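Local coordinates for protein cocosin 1 acidic chain (Cocos nucifera, PDB 5WPW) that serves as a seed storage protein, a nutrient reservoir of the 11S globulin family built from hexamers of two-chain subunits, and is a potential food allergen, at residues P60-I65 / P279-I284; I250-G255 / S275-I280. The protein carries 2 engineered substitutions. One frame throughout, in Å; residues are numbered along the deposited sequence.

How the interactions relate
Interactions 1 and 2 share Pro279 and Ile280, and their centres lie about 8 Å apart. The segments follow the chain in the order 60-65, 250-255, 275-280 and 279-284. Strands 61-67 and 251-253 both pair with strand 114-118 of the N-terminal domain's sheet. Interaction 1 joins the two cupin domains. Interaction 2 sits where the C-terminal half of the chain adds the outermost strand, within this chain, of the N-terminal sheet. Both contacts touch the second subunit, interaction 2 with more residues. The turn of chain after strand 268-273, running into helix 281-284, thus meets the N-terminal sheet at two of its strands.

Interaction 1: residues P60-I65 / P279-I284; sequences PRLVYI and PILRFI
Pro60, Leu62, Leu281 and Ile284 make a contact carried by apolar side chains between the start of strand 61-67, with the proline before it, in the N-terminal cupin domain and a short helix of the C-terminal one. Leu62 is its middle piece. Its CD2 methyl is 3.8 Å from CD2 of Leu281, methyl against methyl, with the two side chains crossing at about a right angle. The same Leu62 CD2 also lies 4.0 Å from CG2 of Ile284, so a single branch of the leucine serves two residues one helical turn apart. With CG placed beside the backbone N (chi1 -66°), this branch leans to the helix although the root of the side chain is not aimed at it.

Ile284 divides its branches between two partners. While CG2 meets Leu62, the other arm turns to the proline ring: Ile284 CD1 comes within 3.8 Å of Pro60 CB. The backbones are closest here too, with 5.9 Å between CA of Pro60 and CA of Ile284.

Between the two segments there are no hydrogen bonds; within 279-284 the backbone makes its own turn. The carbonyl O of Ile280 accepts from two amides, at 2.9 Å from Phe283 N and 3.1 Å from Ile284 N, and the turn places Leu281 and Ile284 both next to Leu62.

Within its sheet, strand 61-67 lies between strands 114-118 and 134-140, with backbone bonds of Leu62 with Val139 and of Arg61 with Val118. Leu62 also packs on Ile363, and Tyr64 on Val361, so strand 357-364 of the C-terminal cupin extends the hydrophobic seam between domains beyond the helix.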
loop_
_atom_site.group_PDB
_atom_site.type_symbol
_atom_site.label_atom_id
_atom_site.label_comp_id
_atom_site.label_asym_id
_atom_site.label_seq_id
_atom_site.Cartn_x
_atom_site.Cartn_y
_atom_site.Cartn_z
ATOM N N PRO A 60 -7.348 14.801 -15.411
ATOM C CA PRO A 60 -6.962 15.556 -14.214
ATOM C C PRO A 60 -6.097 16.733 -14.632
ATOM O O PRO A 60 -5.473 16.720 -15.696
ATOM C CB PRO A 60 -6.178 14.540 -13.379
ATOM C CG PRO A 60 -5.580 13.602 -14.408
ATOM C CD PRO A 60 -6.626 13.517 -15.521
ATOM N N ARG A 61 -6.098 17.775 -13.801
ATOM C CA ARG A 61 -5.366 19.002 -14.133
ATOM C C ARG A 61 -4.744 19.650 -12.906
ATOM O O ARG A 61 -5.158 19.415 -11.772
ATOM C CB ARG A 61 -6.290 20.005 -14.840
ATOM C CG ARG A 61 -7.029 20.902 -13.920
ATOM C CD ARG A 61 -8.093 21.668 -14.671
ATOM N NE ARG A 61 -9.318 20.890 -14.742
ATOM C CZ ARG A 61 -10.483 21.386 -15.119
ATOM N NH1 ARG A 61 -10.575 22.671 -15.452
ATOM N NH2 ARG A 61 -11.550 20.607 -15.143
ATOM N N LEU A 62 -3.710 20.472 -13.155
ATOM C CA LEU A 62 -3.170 21.410 -12.190
ATOM C C LEU A 62 -3.364 22.799 -12.770
ATOM O O LEU A 62 -3.109 22.999 -13.963
ATOM C CB LEU A 62 -1.671 21.202 -11.933
ATOM C CG LEU A 62 -1.241 19.909 -11.254
ATOM C CD1 LEU A 62 0.206 20.063 -10.813
ATOM C CD2 LEU A 62 -2.153 19.606 -10.082
ATOM N N VAL A 63 -3.892 23.709 -11.954
ATOM C CA VAL A 63 -4.063 25.117 -12.305
ATOM C C VAL A 63 -3.055 25.928 -11.508
ATOM O O VAL A 63 -2.956 25.766 -10.287
ATOM C CB VAL A 63 -5.495 25.596 -12.011
ATOM C CG1 VAL A 63 -5.668 27.039 -12.492
ATOM C CG2 VAL A 63 -6.513 24.656 -12.650
ATOM N N TYR A 64 -2.299 26.794 -12.174
ATOM C CA TYR A 64 -1.440 27.733 -11.465
ATOM C C TYR A 64 -2.020 29.137 -11.587
ATOM O O TYR A 64 -2.246 29.609 -12.702
ATOM C CB TYR A 64 -0.003 27.728 -12.002
ATOM C CG TYR A 64 0.912 28.697 -11.266
ATOM C CD1 TYR A 64 1.320 28.452 -9.951
ATOM C CD2 TYR A 64 1.374 29.849 -11.885
ATOM C CE1 TYR A 64 2.158 29.343 -9.276
ATOM C CE2 TYR A 64 2.205 30.740 -11.223
ATOM C CZ TYR A 64 2.587 30.483 -9.925
ATOM O OH TYR A 64 3.410 31.371 -9.280
ATOM N N ILE A 65 -2.229 29.798 -10.447
ATOM C CA ILE A 65 -2.736 31.177 -10.411
ATOM C C ILE A 65 -1.536 32.108 -10.609
ATOM O O ILE A 65 -0.769 32.356 -9.678
ATOM C CB ILE A 65 -3.480 31.488 -9.112
ATOM C CG1 ILE A 65 -4.572 30.452 -8.817
ATOM C CG2 ILE A 65 -4.135 32.922 -9.169
ATOM C CD1 ILE A 65 -5.526 30.319 -9.895
ATOM N N PRO A 279 -1.426 15.820 -0.685
ATOM C CA PRO A 279 -1.666 14.376 -0.862
ATOM C C PRO A 279 -2.364 14.010 -2.153
ATOM O O PRO A 279 -2.019 12.985 -2.745
ATOM C CB PRO A 279 -2.520 14.025 0.363
ATOM C CG PRO A 279 -2.140 15.034 1.370
ATOM C CD PRO A 279 -1.857 16.294 0.638
ATOM N N ILE A 280 -3.319 14.823 -2.617
ATOM C CA ILE A 280 -4.129 14.440 -3.771
ATOM C C ILE A 280 -3.278 14.223 -5.015
ATOM O O ILE A 280 -3.689 13.504 -5.928
ATOM C CB ILE A 280 -5.237 15.487 -4.044
ATOM C CG1 ILE A 280 -6.269 14.908 -5.021
ATOM C CG2 ILE A 280 -4.651 16.807 -4.591
ATOM C CD1 ILE A 280 -7.444 15.810 -5.297
ATOM N N LEU A 281 -2.069 14.793 -5.054
ATOM C CA LEU A 281 -1.260 14.678 -6.253
ATOM C C LEU A 281 -0.878 13.234 -6.538
ATOM O O LEU A 281 -0.540 12.921 -7.679
ATOM C CB LEU A 281 0.013 15.527 -6.131
ATOM C CG LEU A 281 -0.240 17.033 -6.004
ATOM C CD1 LEU A 281 1.036 17.865 -6.089
ATOM C CD2 LEU A 281 -1.218 17.454 -7.078
ATOM N N ARG A 282 -0.889 12.366 -5.526
ATOM C CA ARG A 282 -0.577 10.956 -5.754
ATOM C C ARG A 282 -1.636 10.257 -6.596
ATOM O O ARG A 282 -1.362 9.186 -7.146
ATOM C CB ARG A 282 -0.397 10.219 -4.417
ATOM C CG ARG A 282 -1.691 9.897 -3.662
ATOM C CD ARG A 282 -1.382 9.469 -2.221
ATOM N NE ARG A 282 -2.528 9.676 -1.336
ATOM C CZ ARG A 282 -3.073 8.737 -0.564
ATOM N NH1 ARG A 282 -2.582 7.503 -0.552
ATOM N NH2 ARG A 282 -4.120 9.036 0.199
ATOM N N PHE A 283 -2.841 10.823 -6.676
ATOM C CA PHE A 283 -3.877 10.383 -7.601
ATOM C C PHE A 283 -3.874 11.189 -8.894
ATOM O O PHE A 283 -4.087 10.619 -9.971
ATOM C CB PHE A 283 -5.245 10.474 -6.909
ATOM C CG PHE A 283 -5.241 9.895 -5.519
ATOM C CD1 PHE A 283 -5.125 8.529 -5.331
ATOM C CD2 PHE A 283 -5.307 10.713 -4.406
ATOM C CE1 PHE A 283 -5.102 7.983 -4.052
ATOM C CE2 PHE A 283 -5.288 10.178 -3.122
ATOM C CZ PHE A 283 -5.186 8.812 -2.946
ATOM N N ILE A 284 -3.601 12.498 -8.811
ATOM C CA ILE A 284 -3.492 13.337 -10.003
ATOM C C ILE A 284 -2.286 12.911 -10.844
ATOM O O ILE A 284 -2.294 13.032 -12.081
ATOM C CB ILE A 284 -3.400 14.832 -9.589
ATOM C CG1 ILE A 284 -4.662 15.319 -8.853
ATOM C CG2 ILE A 284 -3.057 15.738 -10.773
ATOM C CD1 ILE A 284 -5.914 15.558 -9.712
#

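Interaction 2: residues I250-G255 / S275-I280; sequences IKQNIG and SEKLPI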
loop_
_atom_site.group_PDB
_atom_site.type_symbol
_atom_site.label_atom_id
_atom_site.label_comp_id
_atom_site.label_asym_id
_atom_site.label_seq_id
_atom_site.Cartn_x
_atom_site.Cartn_y
_atom_site.Cartn_z
ATOM N N ILE A 250 -7.026 20.625 -1.790
ATOM C CA ILE A 250 -6.886 20.673 -3.244
ATOM C C ILE A 250 -6.010 21.813 -3.709
ATOM O O ILE A 250 -5.841 21.993 -4.922
ATOM C CB ILE A 250 -8.256 20.763 -3.949
ATOM C CG1 ILE A 250 -9.023 21.990 -3.468
ATOM C CG2 ILE A 250 -9.053 19.484 -3.755
ATOM C CD1 ILE A 250 -9.613 22.806 -4.597
ATOM N N LYS A 251 -5.492 22.615 -2.792
ATOM C CA LYS A 251 -4.818 23.852 -3.143
ATOM C C LYS A 251 -3.565 23.963 -2.293
ATOM O O LYS A 251 -3.575 23.603 -1.108
ATOM C CB LYS A 251 -5.740 25.053 -2.903
ATOM C CG LYS A 251 -5.054 26.415 -2.948
ATOM C CD LYS A 251 -6.091 27.526 -2.700
ATOM C CE LYS A 251 -5.741 28.353 -1.470
ATOM N NZ LYS A 251 -6.166 27.761 -0.164
ATOM N N GLN A 252 -2.488 24.447 -2.900
ATOM C CA GLN A 252 -1.256 24.703 -2.162
ATOM C C GLN A 252 -0.510 25.846 -2.825
ATOM O O GLN A 252 -0.370 25.875 -4.050
ATOM C CB GLN A 252 -0.364 23.458 -2.110
ATOM C CG GLN A 252 1.036 23.772 -1.626
ATOM C CD GLN A 252 1.299 23.272 -0.232
ATOM O OE1 GLN A 252 0.378 22.893 0.487
ATOM N NE2 GLN A 252 2.572 23.246 0.154
ATOM N N ASN A 253 -0.039 26.787 -2.016
ATOM C CA ASN A 253 0.692 27.925 -2.542
ATOM C C ASN A 253 2.168 27.565 -2.714
ATOM O O ASN A 253 2.791 27.029 -1.797
ATOM C CB ASN A 253 0.517 29.125 -1.616
ATOM C CG ASN A 253 1.276 30.329 -2.095
ATOM O OD1 ASN A 253 2.436 30.499 -1.752
ATOM N ND2 ASN A 253 0.646 31.149 -2.917
ATOM N N ILE A 254 2.713 27.820 -3.903
ATOM C CA ILE A 254 4.135 27.624 -4.147
ATOM C C ILE A 254 4.849 28.910 -4.524
ATOM O O ILE A 254 6.046 28.867 -4.832
ATOM C CB ILE A 254 4.391 26.553 -5.223
ATOM C CG1 ILE A 254 3.772 26.983 -6.558
ATOM C CG2 ILE A 254 3.868 25.199 -4.738
ATOM C CD1 ILE A 254 4.312 26.210 -7.747
ATOM N N GLY A 255 4.158 30.050 -4.511
ATOM C CA GLY A 255 4.776 31.282 -4.970
ATOM C C GLY A 255 5.466 32.037 -3.856
ATOM O O GLY A 255 6.382 32.829 -4.105
ATOM N N SER A 275 3.324 14.910 -3.934
ATOM C CA SER A 275 2.452 14.288 -2.942
ATOM C C SER A 275 3.022 14.308 -1.533
ATOM O O SER A 275 2.290 13.962 -0.604
ATOM C CB SER A 275 2.093 12.824 -3.325
ATOM O OG SER A 275 3.228 11.972 -3.535
ATOM N N GLU A 276 4.311 14.643 -1.351
ATOM C CA GLU A 276 4.865 14.812 -0.013
ATOM C C GLU A 276 4.471 16.143 0.609
ATOM O O GLU A 276 4.694 16.335 1.809
ATOM C CB GLU A 276 6.397 14.704 -0.026
ATOM C CG GLU A 276 6.940 13.617 -0.895
ATOM C CD GLU A 276 7.223 12.350 -0.119
ATOM O OE1 GLU A 276 6.810 12.278 1.056
ATOM O OE2 GLU A 276 7.864 11.424 -0.691
ATOM N N LYS A 277 3.876 17.039 -0.171
ATOM C CA LYS A 277 3.253 18.258 0.330
ATOM C C LYS A 277 1.740 18.261 0.204
ATOM O O LYS A 277 1.059 18.723 1.113
ATOM C CB LYS A 277 3.813 19.477 -0.414
ATOM C CG LYS A 277 5.296 19.665 -0.160
ATOM C CD LYS A 277 5.767 21.028 -0.590
ATOM C CE LYS A 277 7.283 21.118 -0.474
ATOM N NZ LYS A 277 7.777 22.461 -0.914
ATOM N N LEU A 278 1.204 17.757 -0.905
ATOM C CA LEU A 278 -0.218 17.877 -1.233
ATOM C C LEU A 278 -0.711 16.481 -1.585
ATOM O O LEU A 278 -0.444 15.993 -2.694
ATOM C CB LEU A 278 -0.436 18.841 -2.387
ATOM C CG LEU A 278 -1.871 18.999 -2.901
ATOM C CD1 LEU A 278 -2.723 19.522 -1.782
ATOM C CD2 LEU A 278 -1.925 19.906 -4.142
ATOM N N PRO A 279 -1.426 15.820 -0.685
ATOM C CA PRO A 279 -1.666 14.376 -0.862
ATOM C C PRO A 279 -2.364 14.010 -2.153
ATOM O O PRO A 279 -2.019 12.985 -2.745
ATOM C CB PRO A 279 -2.520 14.025 0.363
ATOM C CG PRO A 279 -2.140 15.034 1.370
ATOM C CD PRO A 279 -1.857 16.294 0.638
ATOM N N ILE A 280 -3.319 14.823 -2.617
ATOM C CA ILE A 280 -4.129 14.440 -3.771
ATOM C C ILE A 280 -3.278 14.223 -5.015
ATOM O O ILE A 280 -3.689 13.504 -5.928
ATOM C CB ILE A 280 -5.237 15.487 -4.044
ATOM C CG1 ILE A 280 -6.269 14.908 -5.021
ATOM C CG2 ILE A 280 -4.651 16.807 -4.591
ATOM C CD1 ILE A 280 -7.444 15.810 -5.297
#
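Ile250-Gln252 and Lys277-Ile280 run nearly antiparallel, at 161°, but their backbones stay apart, with 6.8 Å between CA of Ile250 and CA of Ile280 and 7.0 Å between CA of Gln252 and CA of Leu278. The space is bridged by side chains. Leu278 reaches across with both methyls: CD1 sits against the backbone of Ile250 and Lys251, 4.2 Å from O of Lys251 and 4.4 Å from N of Ile250, while CD2 approaches CB of Gln252 at 4.4 Å. At one end, CG2 of Ile250 and CD1 of Ile280 meet at a similar 4.3 Å.

At the other end Gln252 rises beside Lys277. Its CG is anti to the backbone N (chi1 167°), and a bend at chi2 (107°) turns the amide so that NE2 lies 4.0 Å from CD of Lys277, against the aliphatic part of the lysine. The two chains cross at about a right angle. The extended lysine carries its ammonium past the amide to a salt bridge with Asp261 and a hydrogen bond to Thr272 O, whereas OE1 of Gln252 accepts from NZ of Lys249.

Contacts between the segments are thus van der Waals in kind, and Gln252 OE1 and Lys277 NZ find their partners outside the two segments. Most of the touching surface is hydrocarbon, while the outward bonds of Gln252 and Lys277 probably fix the directions of these two side chains.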